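Local structure of uncharacterized protein MG027 (Mycoplasma genitalium, 1Q8C) at residues Val22-Ser27 with Leu59-Phe64; Ser125-Ile130 with Lys141-Leu146. The protein is of unknown function, but its all-helical fold resembles that of NusB proteins, which act in transcription antitermination and bind RNA. One frame throughout, in Å; residues are numbered along the deposited sequence.

Interaction 1: Val22-Ser27 with Leu59-Phe64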
ATOM      1  N   VAL A  22       3.789  -5.034   0.037  1.00 43.41           N
ATOM      2  CA  VAL A  22       3.161  -4.788  -1.255  1.00 43.33           C
ATOM      3  C   VAL A  22       2.874  -6.092  -2.014  1.00 43.42           C
ATOM      4  O   VAL A  22       1.773  -6.310  -2.535  1.00 43.60           O
ATOM      5  CB  VAL A  22       4.053  -3.884  -2.116  1.00 43.05           C
ATOM      6  CG1 VAL A  22       3.578  -3.883  -3.576  1.00 43.33           C
ATOM      7  CG2 VAL A  22       4.051  -2.454  -1.566  1.00 43.39           C
ATOM      8  N   GLU A  23       3.867  -6.961  -2.088  1.00 43.51           N
ATOM      9  CA  GLU A  23       3.713  -8.217  -2.812  1.00 44.21           C
ATOM     10  C   GLU A  23       2.632  -9.064  -2.149  1.00 43.84           C
ATOM     11  O   GLU A  23       1.828  -9.688  -2.826  1.00 43.80           O
ATOM     12  CB  GLU A  23       5.035  -8.991  -2.893  1.00 44.41           C
ATOM     13  CG  GLU A  23       5.519  -9.304  -4.303  1.00 47.56           C
ATOM     14  CD  GLU A  23       4.411  -9.488  -5.339  1.00 51.00           C
ATOM     15  OE1 GLU A  23       4.106 -10.664  -5.678  1.00 52.31           O
ATOM     16  OE2 GLU A  23       3.855  -8.459  -5.840  1.00 54.98           O
ATOM     17  N   PHE A  24       2.609  -9.042  -0.821  1.00 43.71           N
ATOM     18  CA  PHE A  24       1.598  -9.767  -0.051  1.00 43.59           C
ATOM     19  C   PHE A  24       0.172  -9.273  -0.368  1.00 43.89           C
ATOM     20  O   PHE A  24      -0.713 -10.056  -0.727  1.00 43.83           O
ATOM     21  CB  PHE A  24       1.900  -9.605   1.436  1.00 43.43           C
ATOM     22  CG  PHE A  24       0.881 -10.215   2.325  1.00 43.07           C
ATOM     23  CD1 PHE A  24       0.735 -11.584   2.406  1.00 43.65           C
ATOM     24  CD2 PHE A  24       0.068  -9.405   3.111  1.00 44.06           C
ATOM     25  CE1 PHE A  24      -0.240 -12.142   3.250  1.00 43.40           C
ATOM     26  CE2 PHE A  24      -0.876  -9.935   3.946  1.00 43.68           C
ATOM     27  CZ  PHE A  24      -1.036 -11.315   4.012  1.00 43.91           C
ATOM     28  N   ILE A  25      -0.025  -7.963  -0.232  1.00 44.03           N
ATOM     29  CA  ILE A  25      -1.306  -7.321  -0.472  1.00 44.14           C
ATOM     30  C   ILE A  25      -1.725  -7.686  -1.903  1.00 44.06           C
ATOM     31  O   ILE A  25      -2.829  -8.169  -2.120  1.00 44.40           O
ATOM     32  CB  ILE A  25      -1.196  -5.782  -0.304  1.00 44.21           C
ATOM     33  CG1 ILE A  25      -0.958  -5.393   1.158  1.00 44.56           C
ATOM     34  CG2 ILE A  25      -2.464  -5.122  -0.807  1.00 44.18           C
ATOM     35  CD1 ILE A  25      -0.567  -3.939   1.360  1.00 45.60           C
ATOM     36  N   PHE A  26      -0.807  -7.507  -2.852  1.00 43.82           N
ATOM     37  CA  PHE A  26      -1.034  -7.819  -4.263  1.00 43.84           C
ATOM     38  C   PHE A  26      -1.629  -9.202  -4.480  1.00 43.95           C
ATOM     39  O   PHE A  26      -2.550  -9.355  -5.287  1.00 43.34           O
ATOM     40  CB  PHE A  26       0.277  -7.751  -5.067  1.00 43.70           C
ATOM     41  CG  PHE A  26       0.109  -8.072  -6.524  1.00 43.72           C
ATOM     42  CD1 PHE A  26      -0.792  -7.360  -7.293  1.00 43.94           C
ATOM     43  CD2 PHE A  26       0.858  -9.079  -7.130  1.00 44.06           C
ATOM     44  CE1 PHE A  26      -0.959  -7.638  -8.647  1.00 44.71           C
ATOM     45  CE2 PHE A  26       0.707  -9.367  -8.482  1.00 44.85           C
ATOM     46  CZ  PHE A  26      -0.206  -8.641  -9.248  1.00 44.95           C
ATOM     47  N   SER A  27      -1.070 -10.197  -3.784  1.00 44.04           N
ATOM     48  CA  SER A  27      -1.468 -11.593  -3.941  1.00 44.01           C
ATOM     49  C   SER A  27      -2.867 -11.837  -3.413  1.00 44.19           C
ATOM     50  O   SER A  27      -3.524 -12.789  -3.835  1.00 44.44           O
ATOM     51  CB  SER A  27      -0.481 -12.533  -3.234  1.00 44.21           C
ATOM     52  OG  SER A  27      -0.536 -12.389  -1.809  1.00 44.24           O
ATOM     53  N   LEU A  59       2.465  -4.812  11.676  1.00 43.68           N
ATOM     54  CA  LEU A  59       1.557  -3.744  12.119  1.00 43.94           C
ATOM     55  C   LEU A  59       0.922  -3.067  10.895  1.00 43.93           C
ATOM     56  O   LEU A  59      -0.227  -2.657  10.955  1.00 43.87           O
ATOM     57  CB  LEU A  59       2.278  -2.715  12.987  1.00 43.92           C
ATOM     58  CG  LEU A  59       1.851  -2.258  14.401  1.00 45.08           C
ATOM     59  CD1 LEU A  59       1.692  -0.727  14.430  1.00 44.80           C
ATOM     60  CD2 LEU A  59       0.616  -2.982  15.015  1.00 44.75           C
ATOM     61  N   ILE A  60       1.662  -2.967   9.794  1.00 43.56           N
ATOM     62  CA  ILE A  60       1.122  -2.427   8.531  1.00 43.56           C
ATOM     63  C   ILE A  60       0.007  -3.345   8.010  1.00 43.70           C
ATOM     64  O   ILE A  60      -1.051  -2.882   7.603  1.00 44.20           O
ATOM     65  CB  ILE A  60       2.256  -2.270   7.446  1.00 43.22           C
ATOM     66  CG1 ILE A  60       3.259  -1.206   7.885  1.00 43.72           C
ATOM     67  CG2 ILE A  60       1.673  -1.885   6.049  1.00 43.25           C
ATOM     68  CD1 ILE A  60       4.551  -1.125   7.050  1.00 43.58           C
ATOM     69  N   VAL A  61       0.263  -4.646   8.017  1.00 43.86           N
ATOM     70  CA  VAL A  61      -0.680  -5.633   7.506  1.00 43.85           C
ATOM     71  C   VAL A  61      -1.936  -5.712   8.374  1.00 43.63           C
ATOM     72  O   VAL A  61      -3.023  -6.023   7.899  1.00 43.62           O
ATOM     73  CB  VAL A  61      -0.000  -7.004   7.416  1.00 43.94           C
ATOM     74  CG1 VAL A  61      -1.037  -8.147   7.228  1.00 44.56           C
ATOM     75  CG2 VAL A  61       1.031  -6.963   6.291  1.00 43.71           C
ATOM     76  N   LYS A  62      -1.772  -5.419   9.647  1.00 43.72           N
ATOM     77  CA  LYS A  62      -2.865  -5.382  10.583  1.00 44.07           C
ATOM     78  C   LYS A  62      -3.775  -4.172  10.272  1.00 43.94           C
ATOM     79  O   LYS A  62      -4.993  -4.310  10.249  1.00 44.42           O
ATOM     80  CB  LYS A  62      -2.323  -5.361  12.029  1.00 44.19           C
ATOM     81  CG  LYS A  62      -3.359  -5.049  13.136  1.00 44.57           C
ATOM     82  CD  LYS A  62      -2.952  -5.600  14.523  1.00 45.47           C
ATOM     83  CE  LYS A  62      -4.168  -5.854  15.439  1.00 45.50           C
ATOM     84  NZ  LYS A  62      -4.675  -4.651  16.166  1.00 46.48           N
ATOM     85  N   ALA A  63      -3.187  -3.007  10.041  1.00 43.54           N
ATOM     86  CA  ALA A  63      -3.941  -1.813   9.676  1.00 43.04           C
ATOM     87  C   ALA A  63      -4.669  -2.038   8.342  1.00 42.94           C
ATOM     88  O   ALA A  63      -5.842  -1.671   8.195  1.00 42.52           O
ATOM     89  CB  ALA A  63      -3.012  -0.625   9.599  1.00 43.36           C
ATOM     90  N   PHE A  64      -3.968  -2.651   7.385  1.00 42.83           N
ATOM     91  CA  PHE A  64      -4.527  -3.026   6.073  1.00 43.07           C
ATOM     92  C   PHE A  64      -5.750  -3.958   6.216  1.00 43.26           C
ATOM     93  O   PHE A  64      -6.778  -3.754   5.574  1.00 42.80           O
ATOM     94  CB  PHE A  64      -3.451  -3.747   5.240  1.00 43.16           C
ATOM     95  CG  PHE A  64      -3.995  -4.517   4.086  1.00 43.19           C
ATOM     96  CD1 PHE A  64      -4.356  -3.878   2.915  1.00 43.86           C
ATOM     97  CD2 PHE A  64      -4.167  -5.874   4.172  1.00 43.78           C
ATOM     98  CE1 PHE A  64      -4.877  -4.599   1.868  1.00 45.08           C
ATOM     99  CE2 PHE A  64      -4.691  -6.599   3.127  1.00 43.22           C
ATOM    100  CZ  PHE A  64      -5.039  -5.971   1.982  1.00 44.80           C
TER

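Interaction 2: Ser125-Ile130 with Lys141-Leu146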
ATOM      1  N   SER A 125       7.902   9.130  -1.875  1.00 43.84           N
ATOM      2  CA  SER A 125       9.159   8.803  -2.550  1.00 43.73           C
ATOM      3  C   SER A 125       9.329   7.303  -2.552  1.00 43.83           C
ATOM      4  O   SER A 125       9.562   6.691  -3.591  1.00 43.31           O
ATOM      5  CB  SER A 125      10.350   9.467  -1.880  1.00 43.77           C
ATOM      6  OG  SER A 125      10.534   8.942  -0.596  1.00 43.21           O
ATOM      7  N   GLU A 126       9.133   6.702  -1.382  1.00 44.29           N
ATOM      8  CA  GLU A 126       9.239   5.262  -1.248  1.00 44.18           C
ATOM      9  C   GLU A 126       8.300   4.529  -2.203  1.00 43.97           C
ATOM     10  O   GLU A 126       8.654   3.519  -2.765  1.00 44.09           O
ATOM     11  CB  GLU A 126       8.925   4.825   0.179  1.00 44.68           C
ATOM     12  CG  GLU A 126       9.976   3.906   0.741  1.00 45.66           C
ATOM     13  CD  GLU A 126      11.150   4.679   1.220  1.00 47.21           C
ATOM     14  OE1 GLU A 126      10.900   5.688   1.901  1.00 49.36           O
ATOM     15  OE2 GLU A 126      12.300   4.314   0.905  1.00 47.32           O
ATOM     16  N   ALA A 127       7.095   5.035  -2.379  1.00 43.76           N
ATOM     17  CA  ALA A 127       6.112   4.368  -3.224  1.00 43.52           C
ATOM     18  C   ALA A 127       6.575   4.368  -4.675  1.00 43.50           C
ATOM     19  O   ALA A 127       6.380   3.394  -5.405  1.00 43.05           O
ATOM     20  CB  ALA A 127       4.765   5.078  -3.119  1.00 43.72           C
ATOM     21  N   LEU A 128       7.163   5.489  -5.081  1.00 43.21           N
ATOM     22  CA  LEU A 128       7.614   5.680  -6.454  1.00 43.26           C
ATOM     23  C   LEU A 128       8.842   4.828  -6.690  1.00 43.31           C
ATOM     24  O   LEU A 128       9.066   4.338  -7.795  1.00 43.17           O
ATOM     25  CB  LEU A 128       7.922   7.161  -6.708  1.00 43.19           C
ATOM     26  CG  LEU A 128       6.724   8.114  -6.623  1.00 43.42           C
ATOM     27  CD1 LEU A 128       7.082   9.517  -7.108  1.00 44.36           C
ATOM     28  CD2 LEU A 128       5.538   7.571  -7.421  1.00 43.65           C
ATOM     29  N   LEU A 129       9.611   4.641  -5.626  1.00 43.47           N
ATOM     30  CA  LEU A 129      10.773   3.772  -5.645  1.00 43.70           C
ATOM     31  C   LEU A 129      10.368   2.308  -5.836  1.00 43.66           C
ATOM     32  O   LEU A 129      11.063   1.554  -6.512  1.00 43.40           O
ATOM     33  CB  LEU A 129      11.557   3.938  -4.338  1.00 43.94           C
ATOM     34  CG  LEU A 129      13.070   3.794  -4.424  1.00 44.53           C
ATOM     35  CD1 LEU A 129      13.667   4.653  -5.554  1.00 44.57           C
ATOM     36  CD2 LEU A 129      13.683   4.164  -3.072  1.00 45.25           C
ATOM     37  N   ILE A 130       9.235   1.916  -5.247  1.00 43.55           N
ATOM     38  CA  ILE A 130       8.696   0.564  -5.406  1.00 43.58           C
ATOM     39  C   ILE A 130       8.089   0.363  -6.810  1.00 43.77           C
ATOM     40  O   ILE A 130       8.197  -0.705  -7.412  1.00 43.74           O
ATOM     41  CB  ILE A 130       7.662   0.286  -4.308  1.00 43.67           C
ATOM     42  CG1 ILE A 130       8.349   0.381  -2.927  1.00 43.75           C
ATOM     43  CG2 ILE A 130       6.991  -1.061  -4.544  1.00 43.65           C
ATOM     44  CD1 ILE A 130       7.511  -0.157  -1.748  1.00 44.84           C
ATOM     45  N   LYS A 141       0.592   8.110 -11.159  1.00 45.30           N
ATOM     46  CA  LYS A 141      -0.423   7.932 -10.139  1.00 45.23           C
ATOM     47  C   LYS A 141       0.354   7.792  -8.824  1.00 45.41           C
ATOM     48  O   LYS A 141       0.541   6.694  -8.277  1.00 45.24           O
ATOM     49  CB  LYS A 141      -1.328   6.742 -10.453  1.00 45.39           C
ATOM     50  CG  LYS A 141      -2.228   6.949 -11.703  1.00 44.69           C
ATOM     51  CD  LYS A 141      -1.420   7.044 -13.006  1.00 44.66           C
ATOM     52  CE  LYS A 141      -1.975   6.171 -14.130  1.00 44.90           C
ATOM     53  NZ  LYS A 141      -3.468   6.140 -14.178  1.00 45.09           N
ATOM     54  N   GLN A 142       0.860   8.964  -8.407  1.00 45.69           N
ATOM     55  CA  GLN A 142       1.441   9.229  -7.098  1.00 45.75           C
ATOM     56  C   GLN A 142       0.654   8.490  -6.040  1.00 45.94           C
ATOM     57  O   GLN A 142      -0.405   7.947  -6.335  1.00 46.32           O
ATOM     58  CB  GLN A 142       1.433  10.760  -6.834  1.00 45.64           C
ATOM     59  CG  GLN A 142       0.107  11.405  -6.337  1.00 45.96           C
ATOM     60  CD  GLN A 142      -1.173  11.134  -7.192  1.00 47.48           C
ATOM     61  OE1 GLN A 142      -2.206  11.797  -6.995  1.00 47.59           O
ATOM     62  NE2 GLN A 142      -1.106  10.185  -8.112  1.00 48.27           N
ATOM     63  N   THR A 143       1.142   8.482  -4.797  1.00 46.43           N
ATOM     64  CA  THR A 143       0.328   7.924  -3.704  1.00 46.13           C
ATOM     65  C   THR A 143      -0.617   9.013  -3.317  1.00 45.89           C
ATOM     66  O   THR A 143      -0.708   9.403  -2.154  1.00 46.24           O
ATOM     67  CB  THR A 143       1.103   7.596  -2.481  1.00 46.29           C
ATOM     68  OG1 THR A 143       2.276   6.861  -2.835  1.00 48.06           O
ATOM     69  CG2 THR A 143       0.258   6.663  -1.597  1.00 46.39           C
ATOM     70  N   HIS A 144      -1.293   9.537  -4.312  1.00 45.22           N
ATOM     71  CA  HIS A 144      -2.157  10.633  -4.087  1.00 44.89           C
ATOM     72  C   HIS A 144      -1.610  11.512  -2.943  1.00 44.74           C
ATOM     73  O   HIS A 144      -1.561  11.119  -1.758  1.00 44.13           O
ATOM     74  CB  HIS A 144      -3.559  10.060  -3.945  1.00 44.72           C
ATOM     75  CG  HIS A 144      -3.900   9.119  -5.067  1.00 44.50           C
ATOM     76  ND1 HIS A 144      -4.119   9.553  -6.358  1.00 44.95           N
ATOM     77  CD2 HIS A 144      -3.974   7.766  -5.112  1.00 44.06           C
ATOM     78  CE1 HIS A 144      -4.360   8.511  -7.137  1.00 44.36           C
ATOM     79  NE2 HIS A 144      -4.281   7.413  -6.405  1.00 43.82           N
ATOM     80  N   ALA A 145      -1.117  12.685  -3.362  1.00 44.69           N
ATOM     81  CA  ALA A 145      -0.812  13.793  -2.469  1.00 44.50           C
ATOM     82  C   ALA A 145      -2.139  14.153  -1.829  1.00 44.33           C
ATOM     83  O   ALA A 145      -2.179  14.822  -0.802  1.00 44.21           O
ATOM     84  CB  ALA A 145      -0.233  15.004  -3.264  1.00 44.58           C
ATOM     85  N   LEU A 146      -3.223  13.684  -2.459  1.00 44.21           N
ATOM     86  CA  LEU A 146      -4.580  13.834  -1.927  1.00 44.31           C
ATOM     87  C   LEU A 146      -4.985  12.794  -0.857  1.00 44.21           C
ATOM     88  O   LEU A 146      -5.716  13.148   0.067  1.00 44.06           O
ATOM     89  CB  LEU A 146      -5.602  13.841  -3.074  1.00 44.24           C
ATOM     90  CG  LEU A 146      -5.612  15.150  -3.883  1.00 44.67           C
ATOM     91  CD1 LEU A 146      -5.748  14.867  -5.374  1.00 44.80           C
ATOM     92  CD2 LEU A 146      -6.717  16.126  -3.411  1.00 44.51           C
TER

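Interaction 1: Val22-Ser27 with Leu59-Phe64
Ile-25 and Phe-64 make the close-packed half of this contact between helix 14-28 and helix 55-81. The isoleucine lies over one face of the phenyl ring: its CG1 stands 4.0 Å from the ring centroid of Phe-64 and only 9° off the ring normal, a CH-pi contact centred on the ring. The gamma methyl reaches the far end of the same ring, with CG2 of Ile-25 3.6 Å from CE1 of Phe-64, while CD1 sits nearer the root, 4.1 Å from CD1 of Phe-64. Three carbons of one side chain are thus spread along the length of the ring, and the two side chains run antiparallel alongside one another. The phenylalanine gets there with CG anti to its own backbone N (chi1 163°), while the in-plane rim of the ring meets the carbonyl oxygen of Val-61, one helical turn back.

Both helices belong to an all-helical bundle like that of NusB proteins, and the contact is wholly apolar, without a hydrogen bond between the segments. Helix 100-116 adds Ser-111 against Phe-64, and helix 36-45 adds Ile-39, which touches both Phe-24 and Phe-64.

Packing is sparser where Phe-24 lies roughly perpendicular to Val-61. Here CE2 of Phe-24 meets CG1 of Val-61 at 3.7 Å, obliquely to the ring, and the second methyl, CG2 of Val-61, is no nearer than 4.1 Å to CD2 of Phe-24. The rings of Phe-43 and Tyr-46 also meet that of Phe-24, and a sodium ion lies about 4 Å from the side chain of Val-61. Farther round helix 55-81, Leu-59 and Lys-62 face solvent.

Interaction 2: Ser125-Ile130 with Lys141-Leu146
Ala-127 and Thr-143 point their CB atoms at each other, and the methyl of the alanine meets the hydroxyl of the threonine: CB of Ala-127 is 3.1 Å from OG1 of Thr-143. This is a close van der Waals approach of a methyl to an oxygen, with no hydrogen bond between the two segments. The threonine presents its oxygen because OG1 is anti to the carbonyl carbon and beside the backbone N (chi1 -48°). The backbones come near enough for such short side chains to meet, the CA atoms of Ala-127 and Thr-143 being 6.8 Å apart.

After helix 120-133 of this NusB-like bundle the chain turns back, and segment 141-146 lies against the side of that helix. The backbone at Thr-143 fits an inverse gamma turn, though its closing bond is doubtful because N of His-144 is modelled too close to a neighbour. Val-105 and Ala-109 of helix 100-116 touch Ala-127 and Thr-143 respectively.

Leu-128 meets the loop differently. It starts out beside the contact, and its far end turns to the loop, where its methyl CD2 comes to 4.4 Å from CA of Gln-142, a loose touch on backbone at the partly exposed margin. The side chain of Gln-142 itself leaves in the other direction, away from the helix; a weak hydrogen bond to its OE1 from ND1 of His-144 is likewise uncertain.

How the interactions relate
Interaction 1 comes first along the chain and is complete before interaction 2 begins, and the centres of the two lie 16 Å apart. They share no helix: the first pairs helix 14-28 with helix 55-81, the second sets the irregular segment 141-146 against helix 120-133. They nevertheless touch, CG2 of Val-22 lying 4.2 Å from CD1 of Ile-130, so helix 14-28 packs on helix 120-133 as well. Helix 100-116 borders both contacts, and its Cys-108 meets Val-22. Val-22 and Ile-130, with Val-105 touching both Ile-130 and Ala-127, thus link the two contacts through apolar side chains within one NusB-like domain.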